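Local coordinates for protein putative rRNA methylase (Clostridium thermocellum ATCC 27405, PDB 3EEY) that binds S-adenosylmethionine in a Rossmann-like methyltransferase fold and probably transfers its methyl group, perhaps to ribosomal RNA, at residues K95-N100 with G133-V138. Residues are numbered along the deposited sequence; the frame is centred on the assembly and turned at random.
Sequences KAVMFN and GIITVV. With SAM (S-adenosylmethionine), chain K.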
ATOM      1  N   LYS A  95      -9.118  12.871  13.870  1.00 42.52           N
ATOM      2  CA  LYS A  95      -9.122  12.489  12.460  1.00 44.23           C
ATOM      3  C   LYS A  95      -7.991  11.520  12.131  1.00 43.58           C
ATOM      4  O   LYS A  95      -8.177  10.601  11.337  1.00 39.39           O
ATOM      5  CB  LYS A  95      -9.046  13.725  11.562  1.00 33.05           C
ATOM      6  CG  LYS A  95      -9.416  13.483  10.099  1.00 40.97           C
ATOM      7  CD  LYS A  95     -10.896  13.147   9.932  1.00 53.75           C
ATOM      8  CE  LYS A  95     -11.400  13.479   8.534  1.00 61.13           C
ATOM      9  NZ  LYS A  95     -11.447  14.952   8.301  1.00 67.43           N
ATOM     10  N   ALA A  96      -6.826  11.730  12.742  1.00 40.38           N
ATOM     11  CA  ALA A  96      -5.651  10.938  12.425  1.00 37.73           C
ATOM     12  C   ALA A  96      -4.710  10.783  13.600  1.00 37.91           C
ATOM     13  O   ALA A  96      -4.669  11.633  14.477  1.00 41.17           O
ATOM     14  CB  ALA A  96      -4.915  11.524  11.234  1.00 37.89           C
ATOM     15  N   VAL A  97      -3.980   9.666  13.624  1.00 38.21           N
ATOM     16  CA  VAL A  97      -2.933   9.422  14.613  1.00 33.66           C
ATOM     17  C   VAL A  97      -1.721   8.855  13.877  1.00 35.68           C
ATOM     18  O   VAL A  97      -1.859   7.964  13.054  1.00 41.05           O
ATOM     19  CB  VAL A  97      -3.376   8.438  15.737  1.00 36.38           C
ATOM     20  CG1 VAL A  97      -2.379   8.439  16.893  1.00 25.31           C
ATOM     21  CG2 VAL A  97      -4.747   8.786  16.280  1.00 32.40           C
ATOM     22  N   MET A  98      -0.538   9.382  14.166  1.00 38.01           N
ATOM     23  CA  MET A  98       0.679   8.877  13.555  1.00 29.72           C
ATOM     24  C   MET A  98       1.549   8.163  14.594  1.00 32.67           C
ATOM     25  O   MET A  98       1.855   8.718  15.650  1.00 38.40           O
ATOM     26  CB  MET A  98       1.465   9.996  12.849  1.00 31.01           C
ATOM     27  CG  MET A  98       0.732  10.698  11.696  1.00 27.98           C
ATOM     28  SD  MET A  98       1.726  11.966  10.845  1.00 20.11           S
ATOM     29  CE  MET A  98       2.624  11.040   9.636  1.00 20.89           C
ATOM     30  N   PHE A  99       1.920   6.922  14.291  1.00 37.25           N
ATOM     31  CA  PHE A  99       2.900   6.169  15.085  1.00 28.05           C
ATOM     32  C   PHE A  99       4.157   5.951  14.273  1.00 22.90           C
ATOM     33  O   PHE A  99       4.105   5.555  13.099  1.00 25.01           O
ATOM     34  CB  PHE A  99       2.349   4.800  15.488  1.00 30.26           C
ATOM     35  CG  PHE A  99       1.332   4.851  16.574  1.00 24.53           C
ATOM     36  CD1 PHE A  99       1.711   4.714  17.902  1.00 22.02           C
ATOM     37  CD2 PHE A  99      -0.006   5.028  16.276  1.00 25.19           C
ATOM     38  CE1 PHE A  99       0.767   4.752  18.907  1.00 28.26           C
ATOM     39  CE2 PHE A  99      -0.959   5.064  17.274  1.00 26.03           C
ATOM     40  CZ  PHE A  99      -0.579   4.936  18.587  1.00 20.23           C
ATOM     41  N   ASN A 100       5.291   6.204  14.904  1.00 30.54           N
ATOM     42  CA  ASN A 100       6.587   5.929  14.310  1.00 35.71           C
ATOM     43  C   ASN A 100       7.391   5.114  15.320  1.00 37.33           C
ATOM     44  O   ASN A 100       7.889   5.653  16.301  1.00 48.36           O
ATOM     45  CB  ASN A 100       7.264   7.256  13.980  1.00 44.54           C
ATOM     46  CG  ASN A 100       8.157   7.171  12.776  1.00 48.18           C
ATOM     47  OD1 ASN A 100       9.304   6.752  12.879  1.00 61.08           O
ATOM     48  ND2 ASN A 100       7.640   7.578  11.620  1.00 52.03           N
ATOM     49  N   GLY A 133     -11.602   8.050   9.792  1.00 46.03           N
ATOM     50  CA  GLY A 133     -10.306   8.527  10.276  1.00 40.08           C
ATOM     51  C   GLY A 133      -9.216   7.493  10.076  1.00 40.44           C
ATOM     52  O   GLY A 133      -9.521   6.342   9.816  1.00 30.96           O
ATOM     53  N   ILE A 134      -7.951   7.897  10.210  1.00 38.18           N
ATOM     54  CA  ILE A 134      -6.817   7.017   9.883  1.00 34.10           C
ATOM     55  C   ILE A 134      -5.737   6.985  10.957  1.00 29.52           C
ATOM     56  O   ILE A 134      -5.465   7.984  11.598  1.00 34.76           O
ATOM     57  CB  ILE A 134      -6.221   7.352   8.470  1.00 33.57           C
ATOM     58  CG1 ILE A 134      -5.235   6.276   8.006  1.00 29.76           C
ATOM     59  CG2 ILE A 134      -5.533   8.735   8.446  1.00 38.21           C
ATOM     60  CD1 ILE A 134      -5.532   5.690   6.659  1.00 34.28           C
ATOM     61  N   ILE A 135      -5.155   5.816  11.178  1.00 34.74           N
ATOM     62  CA  ILE A 135      -3.928   5.688  11.950  1.00 28.94           C
ATOM     63  C   ILE A 135      -2.882   5.161  10.986  1.00 36.94           C
ATOM     64  O   ILE A 135      -3.139   4.196  10.272  1.00 37.80           O
ATOM     65  CB  ILE A 135      -4.075   4.695  13.133  1.00 31.53           C
ATOM     66  CG1 ILE A 135      -5.116   5.202  14.129  1.00 33.96           C
ATOM     67  CG2 ILE A 135      -2.723   4.466  13.849  1.00 16.18           C
ATOM     68  CD1 ILE A 135      -5.798   4.112  14.928  1.00 36.58           C
ATOM     69  N   THR A 136      -1.714   5.804  10.948  1.00 31.80           N
ATOM     70  CA  THR A 136      -0.568   5.240  10.246  1.00 38.07           C
ATOM     71  C   THR A 136       0.487   4.781  11.255  1.00 31.47           C
ATOM     72  O   THR A 136       0.730   5.452  12.248  1.00 37.52           O
ATOM     73  CB  THR A 136       0.050   6.229   9.236  1.00 40.43           C
ATOM     74  OG1 THR A 136       0.563   7.364   9.937  1.00 32.39           O
ATOM     75  CG2 THR A 136      -0.989   6.683   8.215  1.00 30.14           C
ATOM     76  N   VAL A 137       1.067   3.613  11.009  1.00 31.68           N
ATOM     77  CA  VAL A 137       2.104   3.036  11.868  1.00 26.22           C
ATOM     78  C   VAL A 137       3.307   2.668  10.993  1.00 23.54           C
ATOM     79  O   VAL A 137       3.241   1.740  10.183  1.00 31.14           O
ATOM     80  CB  VAL A 137       1.591   1.769  12.620  1.00 30.57           C
ATOM     81  CG1 VAL A 137       2.571   1.334  13.698  1.00 31.77           C
ATOM     82  CG2 VAL A 137       0.221   2.006  13.226  1.00 25.00           C
ATOM     83  N   VAL A 138       4.396   3.425  11.119  1.00 35.79           N
ATOM     84  CA  VAL A 138       5.645   3.049  10.470  1.00 21.37           C
ATOM     85  C   VAL A 138       6.424   2.185  11.469  1.00 32.07           C
ATOM     86  O   VAL A 138       6.774   2.642  12.550  1.00 34.55           O
ATOM     87  CB  VAL A 138       6.468   4.277   9.993  1.00 32.38           C
ATOM     88  CG1 VAL A 138       7.722   3.834   9.256  1.00 20.90           C
ATOM     89  CG2 VAL A 138       5.634   5.154   9.074  1.00 19.61           C
TER
HETATM   90  N   SAM K 300       8.183  10.810  14.423  1.00 55.01           N
HETATM   91  CA  SAM K 300       9.504  10.947  15.114  1.00 64.02           C
HETATM   92  C   SAM K 300      10.390  12.011  14.459  1.00 62.82           C
HETATM   93  O   SAM K 300      11.613  12.046  14.633  1.00 62.55           O
HETATM   94  OXT SAM K 300       9.887  12.876  13.743  1.00 68.37           O
HETATM   95  CB  SAM K 300      10.197   9.594  15.218  1.00 60.84           C
HETATM   96  CG  SAM K 300       9.733   8.792  16.430  1.00 54.72           C
HETATM   97  SD  SAM K 300      11.031   7.754  17.156  1.00 40.18           S
HETATM   98  CE  SAM K 300      11.150   6.452  15.898  1.00 61.42           C
HETATM   99  C5' SAM K 300      10.103   6.964  18.499  1.00 51.26           C
HETATM  100  C4' SAM K 300       9.803   7.970  19.614  1.00 50.71           C
HETATM  101  O4' SAM K 300       8.777   7.499  20.467  1.00 46.78           O
HETATM  102  C3' SAM K 300      11.023   8.247  20.492  1.00 52.41           C
HETATM  103  O3' SAM K 300      11.209   9.641  20.569  1.00 47.92           O
HETATM  104  C2' SAM K 300      10.667   7.667  21.847  1.00 53.28           C
HETATM  105  O2' SAM K 300      11.213   8.402  22.927  1.00 46.74           O
HETATM  106  C1' SAM K 300       9.144   7.738  21.812  1.00 44.92           C
HETATM  107  N9  SAM K 300       8.482   6.782  22.722  1.00 44.64           N
HETATM  108  C8  SAM K 300       8.962   5.595  23.223  1.00 39.33           C
HETATM  109  N7  SAM K 300       8.010   5.055  24.023  1.00 41.58           N
HETATM  110  C5  SAM K 300       6.937   5.884  24.036  1.00 36.22           C
HETATM  111  C6  SAM K 300       5.703   5.839  24.674  1.00 31.10           C
HETATM  112  N6  SAM K 300       5.357   4.825  25.464  1.00 42.74           N
HETATM  113  N1  SAM K 300       4.817   6.876  24.482  1.00 46.60           N
HETATM  114  C2  SAM K 300       5.123   7.953  23.679  1.00 30.90           C
HETATM  115  N3  SAM K 300       6.339   7.985  23.045  1.00 39.95           N
HETATM  116  C4  SAM K 300       7.228   6.974  23.223  1.00 33.83           C
HETATM  117  O   HOH W   1       3.026   7.281  11.063  1.00 26.37           O
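The carbonyl oxygen of Phe-99 is gripped twice. Val-138 N donates to Phe-99 O at 2.9 Å, from a position tilted 29° out of the carbonyl plane, and a water gives a second hydrogen bond to the same oxygen. The same water is hydrogen-bonded to Thr-136 OG1 at 2.7 Å; chi1 of 64° holds the hydroxyl between the residue's own backbone N and carbonyl carbon, on the side where the water sits, and the buried hydroxyl has a partner there. Phe-99 N in turn donates to Thr-136 O at 2.8 Å. Further down, Thr-136 N reaches Val-97 O, Val-97 N reaches Ile-134 O and Ile-134 N reaches Lys-95 O, the alternation of a parallel pair.

Side chains in register share a face of the sheet. On one, the Phe-99 ring, with chi1 of -75° setting CG beside its backbone N, turns an edge to Ile-135, whose CG2 stands 3.7 Å from Phe-99 CD2; Val-137 CG1 packs on Phe-99 CB, and Val-97 lies alongside Ile-135. Branched and aromatic residues suit this extended backbone and seal the face against helix 115-128. On the other face, slim Ala-96 and the flexible Met-98 fit beneath helices 8-19 and 35-44. Gly-133, lacking a side chain, brings its CA to 3.2 Å from Lys-95 O.

At Asn-100 the side-chain amide lies beside Val-138, ND2 3.9 Å from Val-138 CB, while its backbone O approaches the S-adenosylmethionine methyl carbon CE at 3.4 Å. In these adjacent central strands of the Rossmann-like sheet, the bonds up to Phe-99, with Asn-100 N bonded to Thr-30 OG1, probably help to position Asn-100; its carbonyl dipole so near the sulfonium methyl probably favours the cofactor's positive charge.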